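Local coordinates for protein exotoxin A (Pseudomonas aeruginosa, PDB 1IKP) that acts as an NAD-dependent ADP-ribosyltransferase toxin that probably modifies eukaryotic elongation factor 2 and so halts protein synthesis in the cells it enters, at residues Lys109-Val115 against Tyr133-Asp139; Gly41-Met47 against Leu99-Ile105; Trp190-Leu196 against Val243-Arg247. The protein carries 2 engineered substitutions. All coordinates share one frame; numbering follows the deposited sequence.

Contact 1: Lys109-Val115 against Tyr133-Asp139; sequences KPSNIKV and YTIEMGD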
loop_
_atom_site.group_PDB
_atom_site.type_symbol
_atom_site.label_atom_id
_atom_site.label_comp_id
_atom_site.label_asym_id
_atom_site.label_seq_id
_atom_site.Cartn_x
_atom_site.Cartn_y
_atom_site.Cartn_z
ATOM N N LYS A 109 -13.065 -3.725 14.514
ATOM C CA LYS A 109 -13.101 -3.865 13.074
ATOM C C LYS A 109 -12.960 -2.569 12.295
ATOM O O LYS A 109 -13.226 -1.474 12.808
ATOM C CB LYS A 109 -14.423 -4.494 12.670
ATOM C CG LYS A 109 -15.637 -3.622 13.010
ATOM C CD LYS A 109 -16.919 -4.236 12.448
ATOM C CE LYS A 109 -18.160 -3.534 12.955
ATOM N NZ LYS A 109 -18.305 -3.725 14.430
ATOM N N PRO A 110 -12.489 -2.679 11.049
ATOM C CA PRO A 110 -12.333 -1.537 10.154
ATOM C C PRO A 110 -13.790 -1.072 9.962
ATOM O O PRO A 110 -14.717 -1.870 10.097
ATOM C CB PRO A 110 -11.789 -2.176 8.880
ATOM C CG PRO A 110 -10.992 -3.336 9.398
ATOM C CD PRO A 110 -11.863 -3.891 10.478
ATOM N N SER A 111 -13.991 0.197 9.636
ATOM C CA SER A 111 -15.349 0.712 9.455
ATOM C C SER A 111 -15.784 0.829 7.994
ATOM O O SER A 111 -16.591 1.682 7.644
ATOM C CB SER A 111 -15.479 2.074 10.157
ATOM O OG SER A 111 -14.490 3.006 9.763
ATOM N N ASN A 112 -15.269 -0.058 7.151
ATOM C CA ASN A 112 -15.594 -0.038 5.739
ATOM C C ASN A 112 -15.873 -1.439 5.233
ATOM O O ASN A 112 -15.630 -2.434 5.931
ATOM C CB ASN A 112 -14.428 0.571 4.935
ATOM C CG ASN A 112 -13.115 -0.184 5.118
ATOM O OD1 ASN A 112 -12.924 -1.295 4.604
ATOM N ND2 ASN A 112 -12.189 0.426 5.862
ATOM N N ILE A 113 -16.430 -1.495 4.028
ATOM C CA ILE A 113 -16.620 -2.781 3.354
ATOM C C ILE A 113 -15.704 -2.800 2.128
ATOM O O ILE A 113 -15.212 -1.752 1.669
ATOM C CB ILE A 113 -18.069 -3.027 2.838
ATOM C CG1 ILE A 113 -18.448 -2.036 1.741
ATOM C CG2 ILE A 113 -19.013 -3.087 3.984
ATOM C CD1 ILE A 113 -19.755 -2.429 1.040
ATOM N N LYS A 114 -15.460 -4.014 1.614
ATOM C CA LYS A 114 -14.695 -4.159 0.371
ATOM C C LYS A 114 -15.691 -4.686 -0.648
ATOM O O LYS A 114 -16.608 -5.430 -0.295
ATOM C CB LYS A 114 -13.574 -5.202 0.468
ATOM C CG LYS A 114 -12.555 -4.942 1.552
ATOM C CD LYS A 114 -11.946 -3.554 1.450
ATOM C CE LYS A 114 -10.810 -3.387 2.471
ATOM N NZ LYS A 114 -10.722 -1.971 2.837
ATOM N N VAL A 115 -15.509 -4.280 -1.897
ATOM C CA VAL A 115 -16.358 -4.749 -2.990
ATOM C C VAL A 115 -15.443 -5.129 -4.150
ATOM O O VAL A 115 -14.478 -4.417 -4.453
ATOM C CB VAL A 115 -17.335 -3.633 -3.461
ATOM C CG1 VAL A 115 -18.232 -4.159 -4.610
ATOM C CG2 VAL A 115 -18.199 -3.185 -2.300
ATOM N N TYR A 133 -12.354 -2.541 -4.082
ATOM C CA TYR A 133 -12.839 -1.197 -3.785
ATOM C C TYR A 133 -13.256 -1.068 -2.329
ATOM O O TYR A 133 -13.886 -1.963 -1.777
ATOM C CB TYR A 133 -14.019 -0.853 -4.704
ATOM C CG TYR A 133 -13.677 -0.901 -6.178
ATOM C CD1 TYR A 133 -12.898 0.083 -6.784
ATOM C CD2 TYR A 133 -14.165 -1.935 -6.973
ATOM C CE1 TYR A 133 -12.621 0.046 -8.159
ATOM C CE2 TYR A 133 -13.892 -1.982 -8.316
ATOM C CZ TYR A 133 -13.132 -0.995 -8.914
ATOM O OH TYR A 133 -12.910 -1.025 -10.264
ATOM N N THR A 134 -12.882 0.043 -1.693
ATOM C CA THR A 134 -13.236 0.247 -0.295
ATOM C C THR A 134 -14.314 1.353 -0.116
ATOM O O THR A 134 -14.153 2.474 -0.596
ATOM C CB THR A 134 -11.978 0.623 0.513
ATOM O OG1 THR A 134 -11.060 -0.475 0.491
ATOM C CG2 THR A 134 -12.333 0.937 1.966
ATOM N N ILE A 135 -15.390 1.030 0.602
ATOM C CA ILE A 135 -16.483 1.989 0.861
ATOM C C ILE A 135 -16.738 2.164 2.343
ATOM O O ILE A 135 -17.123 1.228 3.033
ATOM C CB ILE A 135 -17.781 1.548 0.135
ATOM C CG1 ILE A 135 -17.515 1.487 -1.371
ATOM C CG2 ILE A 135 -18.909 2.547 0.435
ATOM C CD1 ILE A 135 -18.703 1.004 -2.209
ATOM N N GLU A 136 -16.524 3.395 2.821
ATOM C CA GLU A 136 -16.692 3.742 4.223
ATOM C C GLU A 136 -18.134 3.691 4.699
ATOM O O GLU A 136 -18.989 4.372 4.130
ATOM C CB GLU A 136 -16.128 5.139 4.454
ATOM C CG GLU A 136 -16.118 5.564 5.906
ATOM C CD GLU A 136 -15.323 4.610 6.802
ATOM O OE1 GLU A 136 -14.421 3.922 6.287
ATOM O OE2 GLU A 136 -15.578 4.565 8.020
ATOM N N MET A 137 -18.396 2.949 5.767
ATOM C CA MET A 137 -19.743 2.799 6.287
ATOM C C MET A 137 -19.977 3.295 7.697
ATOM O O MET A 137 -21.092 3.693 8.054
ATOM C CB MET A 137 -20.190 1.325 6.224
ATOM C CG MET A 137 -20.214 0.779 4.789
ATOM S SD MET A 137 -21.533 1.539 3.781
ATOM C CE MET A 137 -21.803 3.108 4.532
ATOM N N GLY A 138 -18.925 3.339 8.501
ATOM C CA GLY A 138 -19.149 3.685 9.891
ATOM C C GLY A 138 -19.564 2.405 10.605
ATOM O O GLY A 138 -20.143 1.465 10.015
ATOM N N ASP A 139 -19.298 2.349 11.907
ATOM C CA ASP A 139 -19.590 1.178 12.697
ATOM C C ASP A 139 -21.032 0.703 12.722
ATOM O O ASP A 139 -21.309 -0.480 12.595
ATOM C CB ASP A 139 -19.154 1.418 14.147
ATOM C CG ASP A 139 -18.009 0.525 14.575
ATOM O OD1 ASP A 139 -18.070 -0.692 14.328
ATOM O OD2 ASP A 139 -17.048 1.044 15.185
HETATM O O HOH W 1 -16.858 -2.012 16.270
HETATM O O HOH W 2 -20.839 -2.616 14.573
HETATM O O HOH W 3 -12.002 2.984 7.177
#

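Contact 2: Gly41-Met47 against Leu99-Ile105; sequences GVLHYSM and LNWLVPI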
loop_
_atom_site.group_PDB
_atom_site.type_symbol
_atom_site.label_atom_id
_atom_site.label_comp_id
_atom_site.label_asym_id
_atom_site.label_seq_id
_atom_site.Cartn_x
_atom_site.Cartn_y
_atom_site.Cartn_z
ATOM N N GLY A 41 -13.902 -11.498 12.371
ATOM C CA GLY A 41 -14.192 -12.312 11.214
ATOM C C GLY A 41 -14.551 -11.447 10.032
ATOM O O GLY A 41 -14.594 -10.220 10.143
ATOM N N VAL A 42 -14.803 -12.112 8.909
ATOM C CA VAL A 42 -15.208 -11.468 7.665
ATOM C C VAL A 42 -16.381 -12.228 7.043
ATOM O O VAL A 42 -16.316 -13.454 6.854
ATOM C CB VAL A 42 -14.072 -11.453 6.639
ATOM C CG1 VAL A 42 -14.570 -10.843 5.314
ATOM C CG2 VAL A 42 -12.882 -10.650 7.158
ATOM N N LEU A 43 -17.459 -11.508 6.759
ATOM C CA LEU A 43 -18.617 -12.060 6.080
ATOM C C LEU A 43 -18.364 -11.808 4.598
ATOM O O LEU A 43 -18.089 -10.669 4.207
ATOM C CB LEU A 43 -19.900 -11.330 6.486
ATOM C CG LEU A 43 -20.393 -11.657 7.888
ATOM C CD1 LEU A 43 -21.399 -10.621 8.347
ATOM C CD2 LEU A 43 -21.023 -13.063 7.869
ATOM N N HIS A 44 -18.422 -12.863 3.788
ATOM C CA HIS A 44 -18.224 -12.732 2.353
ATOM C C HIS A 44 -19.556 -13.011 1.659
ATOM O O HIS A 44 -20.061 -14.152 1.678
ATOM C CB HIS A 44 -17.157 -13.733 1.887
ATOM C CG HIS A 44 -16.897 -13.720 0.414
ATOM N ND1 HIS A 44 -15.989 -14.565 -0.190
ATOM C CD2 HIS A 44 -17.389 -12.933 -0.572
ATOM C CE1 HIS A 44 -15.929 -14.300 -1.481
ATOM N NE2 HIS A 44 -16.768 -13.309 -1.736
ATOM N N TYR A 45 -20.132 -11.953 1.101
ATOM C CA TYR A 45 -21.403 -12.010 0.366
ATOM C C TYR A 45 -21.088 -12.120 -1.119
ATOM O O TYR A 45 -20.263 -11.376 -1.629
ATOM C CB TYR A 45 -22.214 -10.727 0.578
ATOM C CG TYR A 45 -22.752 -10.533 1.973
ATOM C CD1 TYR A 45 -24.064 -10.892 2.294
ATOM C CD2 TYR A 45 -21.949 -9.989 2.980
ATOM C CE1 TYR A 45 -24.574 -10.714 3.575
ATOM C CE2 TYR A 45 -22.450 -9.809 4.273
ATOM C CZ TYR A 45 -23.754 -10.168 4.565
ATOM O OH TYR A 45 -24.271 -10.003 5.842
ATOM N N SER A 46 -21.739 -13.039 -1.835
ATOM C CA SER A 46 -21.464 -13.149 -3.263
ATOM C C SER A 46 -22.633 -13.766 -4.027
ATOM O O SER A 46 -23.547 -14.339 -3.435
ATOM C CB SER A 46 -20.207 -13.987 -3.503
ATOM O OG SER A 46 -20.418 -15.352 -3.156
ATOM N N MET A 47 -22.604 -13.595 -5.343
ATOM C CA MET A 47 -23.621 -14.179 -6.230
ATOM C C MET A 47 -23.113 -14.011 -7.640
ATOM O O MET A 47 -22.350 -13.091 -7.936
ATOM C CB MET A 47 -24.977 -13.471 -6.089
ATOM C CG MET A 47 -24.982 -12.002 -6.481
ATOM S SD MET A 47 -26.561 -11.194 -6.179
ATOM C CE MET A 47 -26.407 -10.784 -4.433
ATOM N N LEU A 99 -20.589 -10.816 -8.183
ATOM C CA LEU A 99 -20.631 -9.638 -7.321
ATOM C C LEU A 99 -20.193 -10.103 -5.927
ATOM O O LEU A 99 -20.719 -11.068 -5.386
ATOM C CB LEU A 99 -22.045 -9.069 -7.267
ATOM C CG LEU A 99 -22.303 -7.982 -6.214
ATOM C CD1 LEU A 99 -21.465 -6.745 -6.527
ATOM C CD2 LEU A 99 -23.796 -7.634 -6.201
ATOM N N ASN A 100 -19.258 -9.367 -5.325
ATOM C CA ASN A 100 -18.718 -9.732 -4.019
ATOM C C ASN A 100 -18.589 -8.553 -3.071
ATOM O O ASN A 100 -18.121 -7.482 -3.468
ATOM C CB ASN A 100 -17.301 -10.310 -4.151
ATOM C CG ASN A 100 -17.240 -11.563 -4.997
ATOM O OD1 ASN A 100 -17.258 -12.684 -4.474
ATOM N ND2 ASN A 100 -17.165 -11.373 -6.317
ATOM N N TRP A 101 -19.015 -8.728 -1.828
ATOM C CA TRP A 101 -18.731 -7.669 -0.871
ATOM C C TRP A 101 -18.367 -8.305 0.463
ATOM O O TRP A 101 -18.867 -9.385 0.820
ATOM C CB TRP A 101 -19.846 -6.590 -0.778
ATOM C CG TRP A 101 -21.140 -6.963 -0.184
ATOM C CD1 TRP A 101 -21.560 -6.707 1.088
ATOM C CD2 TRP A 101 -22.237 -7.594 -0.855
ATOM N NE1 TRP A 101 -22.860 -7.132 1.255
ATOM C CE2 TRP A 101 -23.293 -7.686 0.078
ATOM C CE3 TRP A 101 -22.428 -8.093 -2.154
ATOM C CZ2 TRP A 101 -24.529 -8.260 -0.238
ATOM C CZ3 TRP A 101 -23.674 -8.670 -2.477
ATOM C CH2 TRP A 101 -24.704 -8.746 -1.510
ATOM N N LEU A 102 -17.442 -7.658 1.172
ATOM C CA LEU A 102 -16.946 -8.151 2.444
ATOM C C LEU A 102 -17.330 -7.208 3.567
ATOM O O LEU A 102 -17.086 -5.992 3.490
ATOM C CB LEU A 102 -15.414 -8.271 2.412
ATOM C CG LEU A 102 -14.775 -8.963 1.210
ATOM C CD1 LEU A 102 -13.267 -8.980 1.358
ATOM C CD2 LEU A 102 -15.329 -10.376 1.081
ATOM N N VAL A 103 -17.925 -7.778 4.613
ATOM C CA VAL A 103 -18.321 -7.005 5.793
ATOM C C VAL A 103 -17.530 -7.561 6.985
ATOM O O VAL A 103 -17.677 -8.736 7.339
ATOM C CB VAL A 103 -19.839 -7.128 6.058
ATOM C CG1 VAL A 103 -20.236 -6.286 7.294
ATOM C CG2 VAL A 103 -20.609 -6.664 4.816
ATOM N N PRO A 104 -16.671 -6.732 7.609
ATOM C CA PRO A 104 -15.895 -7.223 8.746
ATOM C C PRO A 104 -16.757 -7.221 9.991
ATOM O O PRO A 104 -17.707 -6.448 10.096
ATOM C CB PRO A 104 -14.725 -6.244 8.807
ATOM C CG PRO A 104 -15.381 -4.940 8.438
ATOM C CD PRO A 104 -16.329 -5.326 7.297
ATOM N N ILE A 105 -16.437 -8.130 10.913
ATOM C CA ILE A 105 -17.171 -8.212 12.170
ATOM C C ILE A 105 -16.142 -8.297 13.296
ATOM O O ILE A 105 -15.027 -8.791 13.116
ATOM C CB ILE A 105 -18.166 -9.427 12.204
ATOM C CG1 ILE A 105 -17.431 -10.735 11.932
ATOM C CG2 ILE A 105 -19.300 -9.201 11.201
ATOM C CD1 ILE A 105 -18.347 -11.959 11.994
#

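Contact 3: Trp190-Leu196 against Val243-Arg247; sequences WASGKVL and VISHR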
loop_
_atom_site.group_PDB
_atom_site.type_symbol
_atom_site.label_atom_id
_atom_site.label_comp_id
_atom_site.label_asym_id
_atom_site.label_seq_id
_atom_site.Cartn_x
_atom_site.Cartn_y
_atom_site.Cartn_z
ATOM N N TRP A 190 -6.623 -7.217 5.779
ATOM C CA TRP A 190 -7.828 -6.551 5.281
ATOM C C TRP A 190 -7.502 -5.367 4.368
ATOM O O TRP A 190 -8.170 -5.138 3.370
ATOM C CB TRP A 190 -8.675 -6.101 6.480
ATOM C CG TRP A 190 -9.904 -5.309 6.150
ATOM C CD1 TRP A 190 -10.042 -3.937 6.150
ATOM C CD2 TRP A 190 -11.188 -5.834 5.788
ATOM N NE1 TRP A 190 -11.322 -3.593 5.813
ATOM C CE2 TRP A 190 -12.050 -4.733 5.584
ATOM C CE3 TRP A 190 -11.697 -7.137 5.611
ATOM C CZ2 TRP A 190 -13.382 -4.891 5.210
ATOM C CZ3 TRP A 190 -13.028 -7.290 5.241
ATOM C CH2 TRP A 190 -13.855 -6.168 5.042
ATOM N N ALA A 191 -6.441 -4.646 4.689
ATOM C CA ALA A 191 -6.072 -3.470 3.914
ATOM C C ALA A 191 -5.078 -3.745 2.779
ATOM O O ALA A 191 -4.769 -2.857 1.979
ATOM C CB ALA A 191 -5.517 -2.401 4.863
ATOM N N SER A 192 -4.591 -4.976 2.683
ATOM C CA SER A 192 -3.609 -5.300 1.654
ATOM C C SER A 192 -4.092 -6.369 0.708
ATOM O O SER A 192 -5.242 -6.789 0.765
ATOM C CB SER A 192 -2.304 -5.795 2.292
ATOM O OG SER A 192 -2.504 -7.092 2.843
ATOM N N GLY A 193 -3.204 -6.812 -0.172
ATOM C CA GLY A 193 -3.578 -7.845 -1.117
ATOM C C GLY A 193 -3.875 -9.154 -0.405
ATOM O O GLY A 193 -4.562 -10.021 -0.959
ATOM N N LYS A 194 -3.379 -9.304 0.826
ATOM C CA LYS A 194 -3.611 -10.556 1.537
ATOM C C LYS A 194 -5.031 -10.748 1.994
ATOM O O LYS A 194 -5.358 -11.777 2.575
ATOM C CB LYS A 194 -2.630 -10.710 2.713
ATOM C CG LYS A 194 -1.186 -10.904 2.243
ATOM C CD LYS A 194 -0.288 -11.376 3.383
ATOM C CE LYS A 194 1.145 -11.552 2.899
ATOM N NZ LYS A 194 1.973 -12.046 4.043
ATOM N N VAL A 195 -5.890 -9.759 1.759
ATOM C CA VAL A 195 -7.288 -9.936 2.155
ATOM C C VAL A 195 -7.843 -11.155 1.396
ATOM O O VAL A 195 -8.738 -11.866 1.892
ATOM C CB VAL A 195 -8.132 -8.646 1.860
ATOM C CG1 VAL A 195 -8.159 -8.320 0.358
ATOM C CG2 VAL A 195 -9.542 -8.820 2.383
ATOM N N LEU A 196 -7.286 -11.416 0.216
ATOM C CA LEU A 196 -7.731 -12.559 -0.594
ATOM C C LEU A 196 -7.382 -13.871 0.092
ATOM O O LEU A 196 -8.040 -14.886 -0.115
ATOM C CB LEU A 196 -7.123 -12.496 -1.995
ATOM C CG LEU A 196 -7.499 -11.230 -2.793
ATOM C CD1 LEU A 196 -7.005 -11.358 -4.212
ATOM C CD2 LEU A 196 -9.023 -11.028 -2.781
ATOM N N VAL A 243 -1.674 -7.903 -11.528
ATOM C CA VAL A 243 -1.440 -7.825 -10.101
ATOM C C VAL A 243 -2.696 -7.398 -9.343
ATOM O O VAL A 243 -3.568 -6.683 -9.871
ATOM C CB VAL A 243 -0.284 -6.851 -9.754
ATOM C CG1 VAL A 243 1.022 -7.330 -10.396
ATOM C CG2 VAL A 243 -0.599 -5.462 -10.220
ATOM N N ILE A 244 -2.796 -7.869 -8.115
ATOM C CA ILE A 244 -3.922 -7.509 -7.266
ATOM C C ILE A 244 -3.847 -6.017 -7.009
ATOM O O ILE A 244 -2.769 -5.479 -6.729
ATOM C CB ILE A 244 -3.846 -8.223 -5.912
ATOM C CG1 ILE A 244 -3.925 -9.748 -6.122
ATOM C CG2 ILE A 244 -4.965 -7.766 -5.000
ATOM C CD1 ILE A 244 -3.491 -10.519 -4.889
ATOM N N SER A 245 -4.974 -5.329 -7.121
ATOM C CA SER A 245 -4.957 -3.904 -6.814
ATOM C C SER A 245 -6.124 -3.499 -5.956
ATOM O O SER A 245 -7.137 -4.164 -5.914
ATOM C CB SER A 245 -4.973 -3.056 -8.092
ATOM O OG SER A 245 -6.262 -3.062 -8.724
ATOM N N HIS A 246 -5.943 -2.394 -5.240
ATOM C CA HIS A 246 -6.986 -1.785 -4.428
ATOM C C HIS A 246 -7.177 -0.377 -5.013
ATOM O O HIS A 246 -6.290 0.164 -5.674
ATOM C CB HIS A 246 -6.535 -1.586 -2.980
ATOM C CG HIS A 246 -6.760 -2.758 -2.076
ATOM N ND1 HIS A 246 -5.903 -3.840 -2.021
ATOM C CD2 HIS A 246 -7.713 -2.982 -1.139
ATOM C CE1 HIS A 246 -6.321 -4.675 -1.085
ATOM N NE2 HIS A 246 -7.412 -4.182 -0.533
ATOM N N ARG A 247 -8.350 0.201 -4.797
ATOM C CA ARG A 247 -8.604 1.594 -5.199
ATOM C C ARG A 247 -9.428 2.225 -4.090
ATOM O O ARG A 247 -10.380 1.611 -3.569
ATOM C CB ARG A 247 -9.322 1.696 -6.554
ATOM C CG ARG A 247 -9.425 3.141 -7.062
ATOM C CD ARG A 247 -9.531 3.209 -8.595
ATOM N NE ARG A 247 -9.583 4.581 -9.082
ATOM C CZ ARG A 247 -9.036 5.018 -10.216
ATOM N NH1 ARG A 247 -8.359 4.214 -11.031
ATOM N NH2 ARG A 247 -9.190 6.293 -10.546
#

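Contact 1: Lys109-Val115 against Tyr133-Asp139
S111 and E136 meet through a short hydrogen bond, S111 OG donating to E136 OE2 over 2.6 Å on the syn side of the carboxylate. The hydroxyl reaches it because it sits between the backbone N and the carbonyl carbon (chi1 53°). S111 O is gripped twice, by M137 N at 2.9 Å, in the carbonyl plane and fairly straight, and by G138 N at 3.0 Å, from a slightly tilted direction.

On the side of the hairpin that carries N112, K114, T134 and E136, K114 NZ ends its bent chain 2.8 Å from T134 OG1 and also donates to N112 OD1 at 2.9 Å, approaching from above the amide plane. Water 3 bridges N112 ND2 and E136 OE1. The side with I113, V115, Y133 and I135 is largely apolar across the pair: I113 and I135 lie side by side with CG1 of I113 4.0 Å from CB of I135, and I113 CG2 touches M137 CG at 4.1 Å. Beyond the paired strands, near the start of helix 139-145, K109 NZ and D139 OD1 form a salt bridge whose hydrogen bond is weak, and two waters link K109 NZ to D139 OD1 and D139 O.

A second shell fixes these groups. E270 forms a salt bridge with K114 and accepts from N112 ND2, H275 N donates to E136 OE2, and W190 NE1 donates to N112 OD1. G138 is at the N-cap of helix 139-145, and L142 of that helix packs on I113 and M137.

Paired backbone bonds at I113-I135 and V115-Y133, with strand directions 152° apart, define an antiparallel beta hairpin, here 112-120 with 126-136, in the concanavalin-like binding domain.

Contact 2: Gly41-Met47 against Leu99-Ile105
Y45 lays its CB, not its ring, over W101 on one face of an antiparallel strand pair, 40-49 with 97-106, two neighbouring strands of the large sheet in the concanavalin-like binding domain. The strand directions differ by 156°, and the regular ladder shows no bulge over these seven residue pairs.

The backbone bonds come as doublets at G41-I105, L43-V103, Y45-W101 and M47-L99, alternating with non-hydrogen-bonded pairs. The longest and most bent is M47 N to L99 O, at 3.2 Å. CA-H...O contacts such as S46 CA to L99 O (3.1 Å) fill in between.

On the face carrying H44, the polar link is a side-chain hydrogen bond from H44 NE2 to N100 OD1, 2.9 Å long. The acceptor lies in the imidazole plane and the donor sits on a lone pair of the amide oxygen, although the two planes are far from coplanar. N100 ND2 is engaged by S98 OG and F116 O, which holds the amide in this rotation. Beside the ring, L102 CD2 rests obliquely 3.7 Å from H44 CD2, while W190 of helix 188-191 covers V42, L102 and P104.

The aromatic contact on the other face is a displaced one. With CG between the backbone N and the carbonyl carbon (chi1 69°), the W101 indole is turned toward strand 40-49. The Y45 ring and the W101 five-membered ring are within 3° of parallel but slid so far that they barely overlap. It is instead Y45 CB that makes a CH-pi contact, over the face of the W101 six-membered ring, close to its normal and 3.4 Å from its centroid. V103 CG2 follows at 3.7 Å from Y45 CE2, and M47 CE reaches the indole edge in plane, 3.9 Å from W101 CH2.

Contact 3: Trp190-Leu196 against Val243-Arg247
The turn that follows helix 188-191 packs here against strand 245-248, a member of the large sheet of the binding domain that runs parallel to strand 126-136. An ST turn shapes the first piece: S192 OG accepts from K194 N at 3.1 Å (N-H...O 153°). Backbone bonds from V195 N to S192 O and from L196 N to G193 O continue the winding, and V195 and L196 point toward segment 243-247.

No hydrogen bond crosses between the two segments; the contact consists of a close approach of a ring edge to a carbonyl and of apolar packing. H246 presents the edge of its imidazole to the turn, with CE1 only 3.0 Å from S192 O and close to the ring plane, while A191 O stands over one face, displaced toward the rim. S192 O therefore meets the ring edge while also accepting from V195 N. Three backbone carbonyls, of W190, A191 and S192, stand around the ring, yet none makes a hydrogen bond to it; H246 NE2 and W190 O, 4.1 Å apart, are both buried without a partner in the model. I132 of strand 126-136 touches both V195 and H246.

Two residues before H246, at I244, the contact is apolar. I244 CG2 approaches G193 CA at 4.1 Å, and helix 205-210 adds Y206 and L209 against I244. Finally, L196 and I244 reach toward each other tip to tip, their CD1 atoms 3.7 Å apart.

The three contacts close in series along the chain; none nests in or crosses another. Contact 2 comes first, joining strand 40-49 to 97-106 after an excursion of 51 residues that builds four strands of the separate six-stranded sheet. The chain then turns directly into 112-120, and contact 1 closes the hairpin of 112-120 and 126-136; the probable bond K114 O to L102 N makes the two contacts neighbours in one sheet. Contact 3 closes last, over a 46-residue excursion with helices 205-210 and 218-221, strand 224-228 and the C197-C214 disulfide, and packs the turn after helix 188-191 against segment 243-247, whose strand pairs with 126-136. W190 reaches back onto P104 and P110.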